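Local coordinates for heme-binding protein A (Haemophilus parasuis 29755, PDB 3TPA) that probably binds glutathione as the periplasmic solute-binding protein of a transport system, despite its heme-binding name, in the manner of the family 5 extracellular solute-binding proteins, at residues Asn397-Arg401 with Glu402-Ala406; Phe422-Pro425 with Leu426-Ala430; Ala430-Pro433 with Gly434-Ser438; Glu443-Glu446 with Ala447-Ser451. The protein carries 1 engineered substitution. All blocks are in the same frame, centred on the assembly; numbering follows the deposited sequence. Where two conformers were deposited one is given.

Interaction 1. Residues Asn397-Arg401 with Glu402-Ala406; sequences NKRTR and EGEFA
Thr400 and Phe405 meet across a Schellman motif that ends helix 393-401 and turns the chain toward strand 407-413. The CG2 methyl of Thr400 sits over one face of the Phe405 ring, 4.2 Å from its centroid and 22° off the normal, a CH-pi contact. CG2 gets there by standing anti to the Thr400 backbone N, which leaves OG1 on the other branch to bond with Phe396 O and Tyr410 OH. On the outer side Arg399 and Glu404 run past each other with guanidinium and carboxylate planes only 12° apart. Glu404 OE2 lies well out of the guanidinium plane, 4.2 Å from Arg399 NE, so the attraction is one of charge without an N-H aimed at the oxygen. A water joins the two ends instead, accepting from Arg399 NH1 and donating to Glu404 OE1. Lys398 and Glu402 are likewise near without pairing, NZ to OE2 4.3 Å. Gly403 takes the positive phi of the motif, and its N reaches Thr400 O at 2.9 Å from above the carbonyl plane. Glu404 N, by contrast, approaches Arg399 O at 2.9 Å almost in line with the carbonyl, with a C=O...N angle of 174°.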
loop_
_atom_site.group_PDB
_atom_site.type_symbol
_atom_site.label_atom_id
_atom_site.label_comp_id
_atom_site.label_asym_id
_atom_site.label_seq_id
_atom_site.Cartn_x
_atom_site.Cartn_y
_atom_site.Cartn_z
ATOM N N ASN A 397 20.129 0.439 4.612
ATOM C CA ASN A 397 19.413 -0.633 3.933
ATOM C C ASN A 397 20.277 -1.794 3.464
ATOM O O ASN A 397 19.895 -2.941 3.624
ATOM C CB ASN A 397 18.614 -0.084 2.753
ATOM C CG ASN A 397 17.379 0.650 3.201
ATOM O OD1 ASN A 397 16.710 0.224 4.140
ATOM N ND2 ASN A 397 17.076 1.764 2.552
ATOM N N LYS A 398 21.427 -1.505 2.867
ATOM C CA LYS A 398 22.245 -2.578 2.306
ATOM C C LYS A 398 22.877 -3.424 3.406
ATOM O O LYS A 398 22.906 -4.645 3.324
ATOM C CB LYS A 398 23.317 -2.034 1.361
ATOM C CG LYS A 398 24.080 -3.118 0.629
ATOM C CD LYS A 398 25.132 -2.518 -0.289
ATOM C CE LYS A 398 25.839 -3.612 -1.084
ATOM N NZ LYS A 398 27.025 -3.090 -1.809
ATOM N N ARG A 399 23.362 -2.783 4.457
ATOM C CA ARG A 399 24.003 -3.557 5.519
ATOM C C ARG A 399 23.000 -4.235 6.437
ATOM O O ARG A 399 23.353 -5.132 7.191
ATOM C CB ARG A 399 24.961 -2.695 6.330
ATOM C CG ARG A 399 26.075 -2.113 5.502
ATOM C CD ARG A 399 26.947 -1.229 6.344
ATOM N NE ARG A 399 27.800 -0.405 5.507
ATOM C CZ ARG A 399 28.749 0.392 5.977
ATOM N NH1 ARG A 399 28.964 0.461 7.280
ATOM N NH2 ARG A 399 29.483 1.107 5.143
ATOM N N THR A 400 21.752 -3.794 6.387
ATOM C CA THR A 400 20.706 -4.492 7.111
ATOM C C THR A 400 20.381 -5.785 6.360
ATOM O O THR A 400 20.371 -6.866 6.955
ATOM C CB THR A 400 19.446 -3.626 7.295
ATOM O OG1 THR A 400 19.710 -2.593 8.249
ATOM C CG2 THR A 400 18.291 -4.470 7.810
ATOM N N ARG A 401 20.122 -5.668 5.052
ATOM C CA ARG A 401 19.843 -6.835 4.226
ATOM C C ARG A 401 20.959 -7.876 4.353
ATOM O O ARG A 401 20.702 -9.076 4.390
ATOM C CB ARG A 401 19.640 -6.422 2.760
ATOM C CG ARG A 401 18.429 -5.512 2.549
ATOM C CD ARG A 401 18.150 -5.247 1.071
ATOM N NE ARG A 401 19.122 -4.342 0.459
ATOM C CZ ARG A 401 18.885 -3.063 0.169
ATOM N NH1 ARG A 401 17.706 -2.519 0.430
ATOM N NH2 ARG A 401 19.828 -2.322 -0.393
ATOM N N GLU A 402 22.198 -7.411 4.443
ATOM C CA GLU A 402 23.341 -8.321 4.540
ATOM C C GLU A 402 23.598 -8.887 5.931
ATOM O O GLU A 402 24.484 -9.714 6.105
ATOM C CB GLU A 402 24.599 -7.636 4.013
ATOM C CG GLU A 402 24.540 -7.371 2.519
ATOM C CD GLU A 402 25.640 -6.453 2.066
ATOM O OE1 GLU A 402 26.359 -5.929 2.942
ATOM O OE2 GLU A 402 25.775 -6.252 0.841
ATOM N N GLY A 403 22.837 -8.446 6.927
ATOM C CA GLY A 403 22.961 -9.027 8.260
ATOM C C GLY A 403 24.041 -8.445 9.157
ATOM O O GLY A 403 24.459 -9.079 10.122
ATOM N N GLU A 404 24.491 -7.232 8.856
ATOM C CA GLU A 404 25.428 -6.538 9.743
ATOM C C GLU A 404 24.792 -5.952 11.006
ATOM O O GLU A 404 25.459 -5.809 12.031
ATOM C CB GLU A 404 26.141 -5.409 9.005
ATOM C CG GLU A 404 27.201 -5.865 8.024
ATOM C CD GLU A 404 28.048 -4.708 7.538
ATOM O OE1 GLU A 404 28.631 -3.993 8.389
ATOM O OE2 GLU A 404 28.112 -4.505 6.308
ATOM N N PHE A 405 23.515 -5.592 10.942
ATOM C CA PHE A 405 22.882 -4.943 12.087
ATOM C C PHE A 405 22.628 -5.945 13.198
ATOM O O PHE A 405 22.721 -7.172 12.987
ATOM C CB PHE A 405 21.555 -4.295 11.684
ATOM C CG PHE A 405 20.418 -5.270 11.575
ATOM C CD1 PHE A 405 19.345 -5.207 12.453
ATOM C CD2 PHE A 405 20.441 -6.270 10.619
ATOM C CE1 PHE A 405 18.292 -6.114 12.366
ATOM C CE2 PHE A 405 19.405 -7.185 10.527
ATOM C CZ PHE A 405 18.321 -7.101 11.404
ATOM N N ALA A 406 22.320 -5.405 14.381
ATOM C CA ALA A 406 21.889 -6.184 15.538
ATOM C C ALA A 406 20.386 -5.974 15.736
ATOM O O ALA A 406 19.573 -6.867 15.455
ATOM C CB ALA A 406 22.657 -5.746 16.792
HETATM O O HOH W 1 28.561 -1.223 9.352
#

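Interaction 2. Residues Phe422-Pro425 with Leu426-Ala430; sequences FLFP and LFSQA
Phe424 lays its ring against Ser428, one turn further along, where helix 420-427 gives way to an ST turn. From CB the side chain leaves with CG anti to the backbone N (chi1 -170°), which swings the ring along the helix toward its C-terminal end. CG is 3.9 Å from Ser428 CB, and CD1 comes closer to the same carbon, at 3.6 Å. CD2 and CE2, along the other side of the ring, meet Ser428 CB less closely. Further out, CE1 and CZ lie beneath Ser428 OG, with CE1 3.2 Å from it. CZ, at the tip, also touches Ala430 CB. Taken as a whole, the ring presents one face to Ser428 CB, which stands 3.6 Å from the centroid and 15° off the normal, a CH-pi contact. Ser428 N bonds back to Phe424 O, so backbone and side chain tie the same two residues together.

On another side of the helix, a Leu423 methyl, CD2, meets the edge of the Phe427 ring in its plane, 4.0 Å from CE2. Both side chains also pack against helix 443-453, Leu423 on Leu449 and Phe427 on Phe445.

Ser428 OG accepts from Ala430 N at 3.1 Å, closing the ST turn, and also bonds to Glu446 OE2. With these two polar partners holding the hydroxyl, a buried serine can lie over an aromatic face while its oxygen remains satisfied.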
loop_
_atom_site.group_PDB
_atom_site.type_symbol
_atom_site.label_atom_id
_atom_site.label_comp_id
_atom_site.label_asym_id
_atom_site.label_seq_id
_atom_site.Cartn_x
_atom_site.Cartn_y
_atom_site.Cartn_z
ATOM N N PHE A 422 2.419 -9.330 3.735
ATOM C CA PHE A 422 3.132 -8.939 4.955
ATOM C C PHE A 422 4.115 -10.066 5.299
ATOM O O PHE A 422 5.315 -9.859 5.381
ATOM C CB PHE A 422 2.177 -8.778 6.162
ATOM C CG PHE A 422 1.351 -7.521 6.153
ATOM C CD1 PHE A 422 1.782 -6.386 6.830
ATOM C CD2 PHE A 422 0.126 -7.489 5.515
ATOM C CE1 PHE A 422 1.012 -5.213 6.845
ATOM C CE2 PHE A 422 -0.655 -6.305 5.514
ATOM C CZ PHE A 422 -0.209 -5.176 6.183
ATOM N N LEU A 423 3.579 -11.264 5.495
ATOM C CA LEU A 423 4.344 -12.379 6.074
ATOM C C LEU A 423 5.421 -12.988 5.174
ATOM O O LEU A 423 6.486 -13.371 5.644
ATOM C CB LEU A 423 3.400 -13.483 6.526
ATOM C CG LEU A 423 2.334 -13.063 7.548
ATOM C CD1 LEU A 423 1.410 -14.231 7.764
ATOM C CD2 LEU A 423 2.953 -12.641 8.864
ATOM N N PHE A 424 5.153 -13.081 3.882
ATOM C CA PHE A 424 6.169 -13.628 2.981
ATOM C C PHE A 424 7.365 -12.667 2.802
ATOM O O PHE A 424 8.514 -13.081 2.918
ATOM C CB PHE A 424 5.549 -14.046 1.629
ATOM C CG PHE A 424 6.484 -14.830 0.753
ATOM C CD1 PHE A 424 6.581 -16.217 0.875
ATOM C CD2 PHE A 424 7.266 -14.190 -0.177
ATOM C CE1 PHE A 424 7.452 -16.951 0.068
ATOM C CE2 PHE A 424 8.131 -14.909 -0.992
ATOM C CZ PHE A 424 8.234 -16.288 -0.867
ATOM N N PRO A 425 7.106 -11.386 2.509
ATOM C CA PRO A 425 8.260 -10.480 2.399
ATOM C C PRO A 425 9.098 -10.407 3.677
ATOM O O PRO A 425 10.335 -10.355 3.598
ATOM C CB PRO A 425 7.612 -9.126 2.106
ATOM C CG PRO A 425 6.361 -9.474 1.363
ATOM C CD PRO A 425 5.867 -10.753 2.028
ATOM N N LEU A 426 8.433 -10.385 4.833
ATOM C CA LEU A 426 9.125 -10.212 6.112
ATOM C C LEU A 426 9.803 -11.470 6.655
ATOM O O LEU A 426 10.800 -11.386 7.367
ATOM C CB LEU A 426 8.145 -9.713 7.174
ATOM C CG LEU A 426 7.670 -8.280 6.947
ATOM C CD1 LEU A 426 6.650 -7.845 7.987
ATOM C CD2 LEU A 426 8.872 -7.354 6.945
ATOM N N PHE A 427 9.254 -12.636 6.354
ATOM C CA PHE A 427 9.651 -13.837 7.099
ATOM C C PHE A 427 9.969 -15.075 6.244
ATOM O O PHE A 427 10.243 -16.152 6.779
ATOM C CB PHE A 427 8.563 -14.191 8.137
ATOM C CG PHE A 427 8.225 -13.063 9.097
ATOM C CD1 PHE A 427 9.216 -12.408 9.813
ATOM C CD2 PHE A 427 6.903 -12.669 9.278
ATOM C CE1 PHE A 427 8.896 -11.376 10.701
ATOM C CE2 PHE A 427 6.569 -11.634 10.146
ATOM C CZ PHE A 427 7.569 -10.977 10.854
ATOM N N SER A 428 9.905 -14.959 4.924
ATOM C CA SER A 428 10.233 -16.131 4.098
ATOM C C SER A 428 11.735 -16.349 4.016
ATOM O O SER A 428 12.515 -15.395 3.935
ATOM C CB SER A 428 9.681 -16.022 2.674
ATOM O OG SER A 428 10.095 -17.142 1.898
ATOM N N GLN A 429 12.139 -17.613 4.030
ATOM C CA GLN A 429 13.539 -17.947 3.814
ATOM C C GLN A 429 14.016 -17.357 2.494
ATOM O O GLN A 429 15.170 -16.978 2.353
ATOM C CB GLN A 429 13.747 -19.458 3.802
ATOM C CG GLN A 429 15.207 -19.852 3.872
ATOM C CD GLN A 429 15.413 -21.232 4.462
ATOM O OE1 GLN A 429 16.244 -21.421 5.352
ATOM N NE2 GLN A 429 14.655 -22.205 3.968
ATOM N N ALA A 430 13.119 -17.277 1.523
ATOM C CA ALA A 430 13.517 -16.867 0.189
ATOM C C ALA A 430 13.935 -15.403 0.121
ATOM O O ALA A 430 14.577 -14.980 -0.845
ATOM C CB ALA A 430 12.403 -17.165 -0.822
#

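Interaction 3. Residues Ala430-Pro433 with Gly434-Ser438; sequences ANIP and GTNYS
Asn431 OD1 is held by two waters. Water 3 donates to Asn431 OD1 at 2.9 Å and accepts from Thr435 N; water 2 makes a long, weak bond to the same oxygen and donates to Thr435 OG1 at 2.7 Å. The pair of waters thus bridges Asn431 to both the backbone and the hydroxyl of Thr435. Between the side chains themselves the contact is direct but not hydrogen-bonded: OG1 of Thr435 lies 3.4 Å from both CB and CG of Asn431. That hydroxyl sits between the backbone N and the carbonyl carbon of its own residue (chi1 48°), a setting that turns it toward Asn431 and also lets it bond to Pro425 O. Asn431 ND2 bonds to Phe424 O, so both amide ends of the side chain have partners.

The segments form a pi-turn at the surface, in the connection between helix 420-427 and helix 443-453. A cis peptide bond precedes Pro433, and Gly434 follows in a backbone conformation in which a CB would run into the carbonyl oxygens of Pro433 and Asn431. The turn is closed by Asn436 N, which donates to Asn431 O at 3.1 Å with an N-H...O angle of 158°.

Asn436 is itself the centre of an inverse gamma turn. Its side-chain amide crosses Ile432 at a slant, with ND2 3.7 Å from both CG1 and CD1. The same nitrogen donates to Trp440 O and Ser428 O, two carbonyls that fix the amide while the isoleucine carbons pack against it.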
loop_
_atom_site.group_PDB
_atom_site.type_symbol
_atom_site.label_atom_id
_atom_site.label_comp_id
_atom_site.label_asym_id
_atom_site.label_seq_id
_atom_site.Cartn_x
_atom_site.Cartn_y
_atom_site.Cartn_z
ATOM N N ALA A 430 13.119 -17.277 1.523
ATOM C CA ALA A 430 13.517 -16.867 0.189
ATOM C C ALA A 430 13.935 -15.403 0.121
ATOM O O ALA A 430 14.577 -14.980 -0.845
ATOM C CB ALA A 430 12.403 -17.165 -0.822
ATOM N N ASN A 431 13.575 -14.633 1.154
ATOM C CA ASN A 431 13.899 -13.227 1.201
ATOM C C ASN A 431 15.105 -12.929 2.089
ATOM O O ASN A 431 15.232 -11.844 2.643
ATOM C CB ASN A 431 12.655 -12.420 1.586
ATOM C CG ASN A 431 11.619 -12.422 0.482
ATOM O OD1 ASN A 431 11.952 -12.209 -0.671
ATOM N ND2 ASN A 431 10.363 -12.682 0.826
ATOM N N ILE A 432 15.992 -13.911 2.219
ATOM C CA ILE A 432 17.295 -13.693 2.856
ATOM C C ILE A 432 18.411 -14.026 1.867
ATOM O O ILE A 432 18.422 -15.115 1.308
ATOM C CB ILE A 432 17.519 -14.614 4.075
ATOM C CG1 ILE A 432 16.338 -14.585 5.046
ATOM C CG2 ILE A 432 18.805 -14.239 4.792
ATOM C CD1 ILE A 432 16.397 -15.724 6.075
ATOM N N PRO A 433 19.342 -13.088 1.635
ATOM C CA PRO A 433 19.347 -11.703 2.112
ATOM C C PRO A 433 18.299 -10.914 1.347
ATOM O O PRO A 433 18.153 -11.133 0.144
ATOM C CB PRO A 433 20.753 -11.201 1.742
ATOM C CG PRO A 433 21.543 -12.433 1.339
ATOM C CD PRO A 433 20.525 -13.394 0.812
ATOM N N GLY A 434 17.572 -10.027 2.018
ATOM C CA GLY A 434 16.502 -9.292 1.363
ATOM C C GLY A 434 15.533 -8.681 2.351
ATOM O O GLY A 434 15.929 -8.132 3.378
ATOM N N THR A 435 14.248 -8.793 2.062
ATOM C CA THR A 435 13.265 -8.078 2.873
ATOM C C THR A 435 13.049 -8.725 4.242
ATOM O O THR A 435 12.414 -8.140 5.111
ATOM C CB THR A 435 11.933 -7.936 2.133
ATOM O OG1 THR A 435 11.563 -9.213 1.590
ATOM C CG2 THR A 435 12.079 -6.924 0.989
ATOM N N ASN A 436 13.584 -9.928 4.431
ATOM C CA ASN A 436 13.479 -10.624 5.711
ATOM C C ASN A 436 14.721 -10.228 6.472
ATOM O O ASN A 436 15.750 -10.919 6.444
ATOM C CB ASN A 436 13.356 -12.152 5.496
ATOM C CG ASN A 436 13.362 -12.957 6.799
ATOM O OD1 ASN A 436 13.687 -12.438 7.861
ATOM N ND2 ASN A 436 13.025 -14.258 6.706
ATOM N N TYR A 437 14.634 -9.067 7.119
ATOM C CA TYR A 437 15.768 -8.456 7.804
ATOM C C TYR A 437 16.222 -9.314 8.983
ATOM O O TYR A 437 17.417 -9.510 9.187
ATOM C CB TYR A 437 15.383 -7.083 8.322
ATOM C CG TYR A 437 15.187 -6.028 7.257
ATOM C CD1 TYR A 437 15.558 -6.254 5.944
ATOM C CD2 TYR A 437 14.662 -4.786 7.583
ATOM C CE1 TYR A 437 15.397 -5.283 4.981
ATOM C CE2 TYR A 437 14.500 -3.807 6.627
ATOM C CZ TYR A 437 14.874 -4.059 5.326
ATOM O OH TYR A 437 14.710 -3.074 4.377
ATOM N N SER A 438 15.260 -9.832 9.742
ATOM C CA SER A 438 15.575 -10.647 10.923
ATOM C C SER A 438 16.297 -11.966 10.600
ATOM O O SER A 438 16.968 -12.532 11.461
ATOM C CB SER A 438 14.302 -10.945 11.737
ATOM O OG SER A 438 13.500 -11.917 11.089
HETATM O O HOH W 2 10.216 -9.276 -0.731
HETATM O O HOH W 3 13.919 -10.020 -0.804
#

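Interaction 4. Residues Glu443-Glu446 with Ala447-Ser451; sequences EKFE and ALLAS
Phe445 sends its ring along the helix because CG stands opposite the backbone N (chi1 171°), while Leu449, one turn on, has CG opposite its carbonyl carbon (chi1 -66°) and leans back to meet it. The two side chains come together obliquely. CE2 of the Phe445 ring is 3.4 Å from the CD1 methyl of Leu449 and 3.7 Å from its CG; CZ is 3.8 Å from CD1, and the other methyl, CD2, reaches CZ more loosely. One corner of the ring therefore rests on the branch point of the leucine and on both its methyls.

This is an i to i+4 contact in the first turns of helix 443-453, which packs on helix 420-427 and on helix 458-475. Phe445 touches Ala468 of the latter, and Trp440 meets its ring edge-to-face. Just ahead of the helix, Asp442 OD2 accepts from Phe445 N. Regular backbone bonds run underneath, among them Leu449 N to Phe445 O at 3.1 Å and Leu448 N to Lys444 O at 3.0 Å.

The aliphatic CE of Lys444 comes within 4.2 Å of Leu448 CD2, and the lysine also touches Ile471. Leu448 itself packs on Leu464 and Gln467, like Ile471 residues of helix 458-475.

The Glu446 carboxylate faces helix 420-427 and the residues after it. OE2 is held there by a hydrogen bond, and OE1 accepts from the backbone N of Gln429, the two bonds together limiting rotation of the carboxylate.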
loop_
_atom_site.group_PDB
_atom_site.type_symbol
_atom_site.label_atom_id
_atom_site.label_comp_id
_atom_site.label_asym_id
_atom_site.label_seq_id
_atom_site.Cartn_x
_atom_site.Cartn_y
_atom_site.Cartn_z
ATOM N N GLU A 443 10.421 -24.127 9.416
ATOM C CA GLU A 443 9.992 -25.041 8.369
ATOM C C GLU A 443 8.485 -25.094 8.272
ATOM O O GLU A 443 7.943 -25.002 7.186
ATOM C CB GLU A 443 10.556 -26.438 8.599
ATOM C CG GLU A 443 10.102 -27.457 7.563
ATOM C CD GLU A 443 10.865 -28.763 7.673
ATOM O OE1 GLU A 443 11.573 -28.950 8.689
ATOM O OE2 GLU A 443 10.764 -29.594 6.741
ATOM N N LYS A 444 7.817 -25.221 9.413
ATOM C CA LYS A 444 6.362 -25.303 9.444
ATOM C C LYS A 444 5.720 -24.000 9.021
ATOM O O LYS A 444 4.756 -23.992 8.259
ATOM C CB LYS A 444 5.857 -25.682 10.847
ATOM C CG LYS A 444 4.331 -25.757 10.933
ATOM C CD LYS A 444 3.738 -26.779 9.948
ATOM C CE LYS A 444 2.250 -27.005 10.229
ATOM N NZ LYS A 444 1.603 -28.012 9.336
ATOM N N PHE A 445 6.261 -22.900 9.539
ATOM C CA PHE A 445 5.789 -21.559 9.210
ATOM C C PHE A 445 5.863 -21.363 7.691
ATOM O O PHE A 445 4.906 -20.909 7.067
ATOM C CB PHE A 445 6.628 -20.506 9.962
ATOM C CG PHE A 445 6.356 -19.088 9.534
ATOM C CD1 PHE A 445 5.430 -18.307 10.215
ATOM C CD2 PHE A 445 7.009 -18.546 8.442
ATOM C CE1 PHE A 445 5.153 -17.011 9.816
ATOM C CE2 PHE A 445 6.748 -17.255 8.041
ATOM C CZ PHE A 445 5.817 -16.484 8.731
ATOM N N GLU A 446 6.991 -21.728 7.094
ATOM C CA GLU A 446 7.173 -21.527 5.651
ATOM C C GLU A 446 6.175 -22.363 4.842
ATOM O O GLU A 446 5.719 -21.935 3.776
ATOM C CB GLU A 446 8.616 -21.870 5.228
ATOM C CG GLU A 446 8.967 -21.494 3.780
ATOM C CD GLU A 446 9.427 -20.049 3.636
ATOM O OE1 GLU A 446 10.186 -19.553 4.499
ATOM O OE2 GLU A 446 9.035 -19.398 2.651
ATOM N N ALA A 447 5.853 -23.564 5.332
ATOM C CA ALA A 447 4.886 -24.429 4.658
ATOM C C ALA A 447 3.477 -23.852 4.723
ATOM O O ALA A 447 2.726 -23.916 3.743
ATOM C CB ALA A 447 4.916 -25.854 5.249
ATOM N N LEU A 448 3.116 -23.284 5.875
ATOM C CA LEU A 448 1.821 -22.620 5.999
ATOM C C LEU A 448 1.701 -21.430 5.038
ATOM O O LEU A 448 0.640 -21.210 4.457
ATOM C CB LEU A 448 1.554 -22.157 7.433
ATOM C CG LEU A 448 1.390 -23.268 8.469
ATOM C CD1 LEU A 448 1.368 -22.682 9.865
ATOM C CD2 LEU A 448 0.107 -24.048 8.191
ATOM N N LEU A 449 2.777 -20.665 4.865
ATOM C CA LEU A 449 2.706 -19.513 3.949
ATOM C C LEU A 449 2.476 -19.997 2.522
ATOM O O LEU A 449 1.679 -19.426 1.777
ATOM C CB LEU A 449 3.971 -18.641 3.987
ATOM C CG LEU A 449 4.313 -17.872 5.259
ATOM C CD1 LEU A 449 5.346 -16.785 4.946
ATOM C CD2 LEU A 449 3.045 -17.251 5.849
ATOM N N ALA A 450 3.183 -21.051 2.138
ATOM C CA ALA A 450 3.048 -21.564 0.783
ATOM C C ALA A 450 1.633 -22.127 0.542
ATOM O O ALA A 450 0.991 -21.827 -0.462
ATOM C CB ALA A 450 4.141 -22.600 0.502
ATOM N N SER A 451 1.144 -22.933 1.475
ATOM C CA SER A 451 -0.213 -23.469 1.382
ATOM C C SER A 451 -1.241 -22.362 1.302
ATOM O O SER A 451 -2.153 -22.419 0.489
ATOM C CB SER A 451 -0.523 -24.373 2.582
ATOM O OG SER A 451 0.253 -25.563 2.515
#

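How the interactions relate
The four contacts follow one another along the chain. Interactions 2 and 3 share Ala430, their centres 7 Å apart, and are stitched by Pro425 O to Thr435 OG1 at 2.6 Å and Phe424 O to Asn431 ND2 at 2.8 Å. Interaction 4 lies about 10 Å from interaction 2, centre to centre, and packs on it where Phe427 CB is 3.6 Å from Phe445 CE2. Interaction 1 packs on interaction 3, where Thr400 CG2 is 3.5 Å from Tyr437 CG; it touches neither of the others. Interaction 3 thus spans the gap between the end of helix 393-401 and helix 420-427.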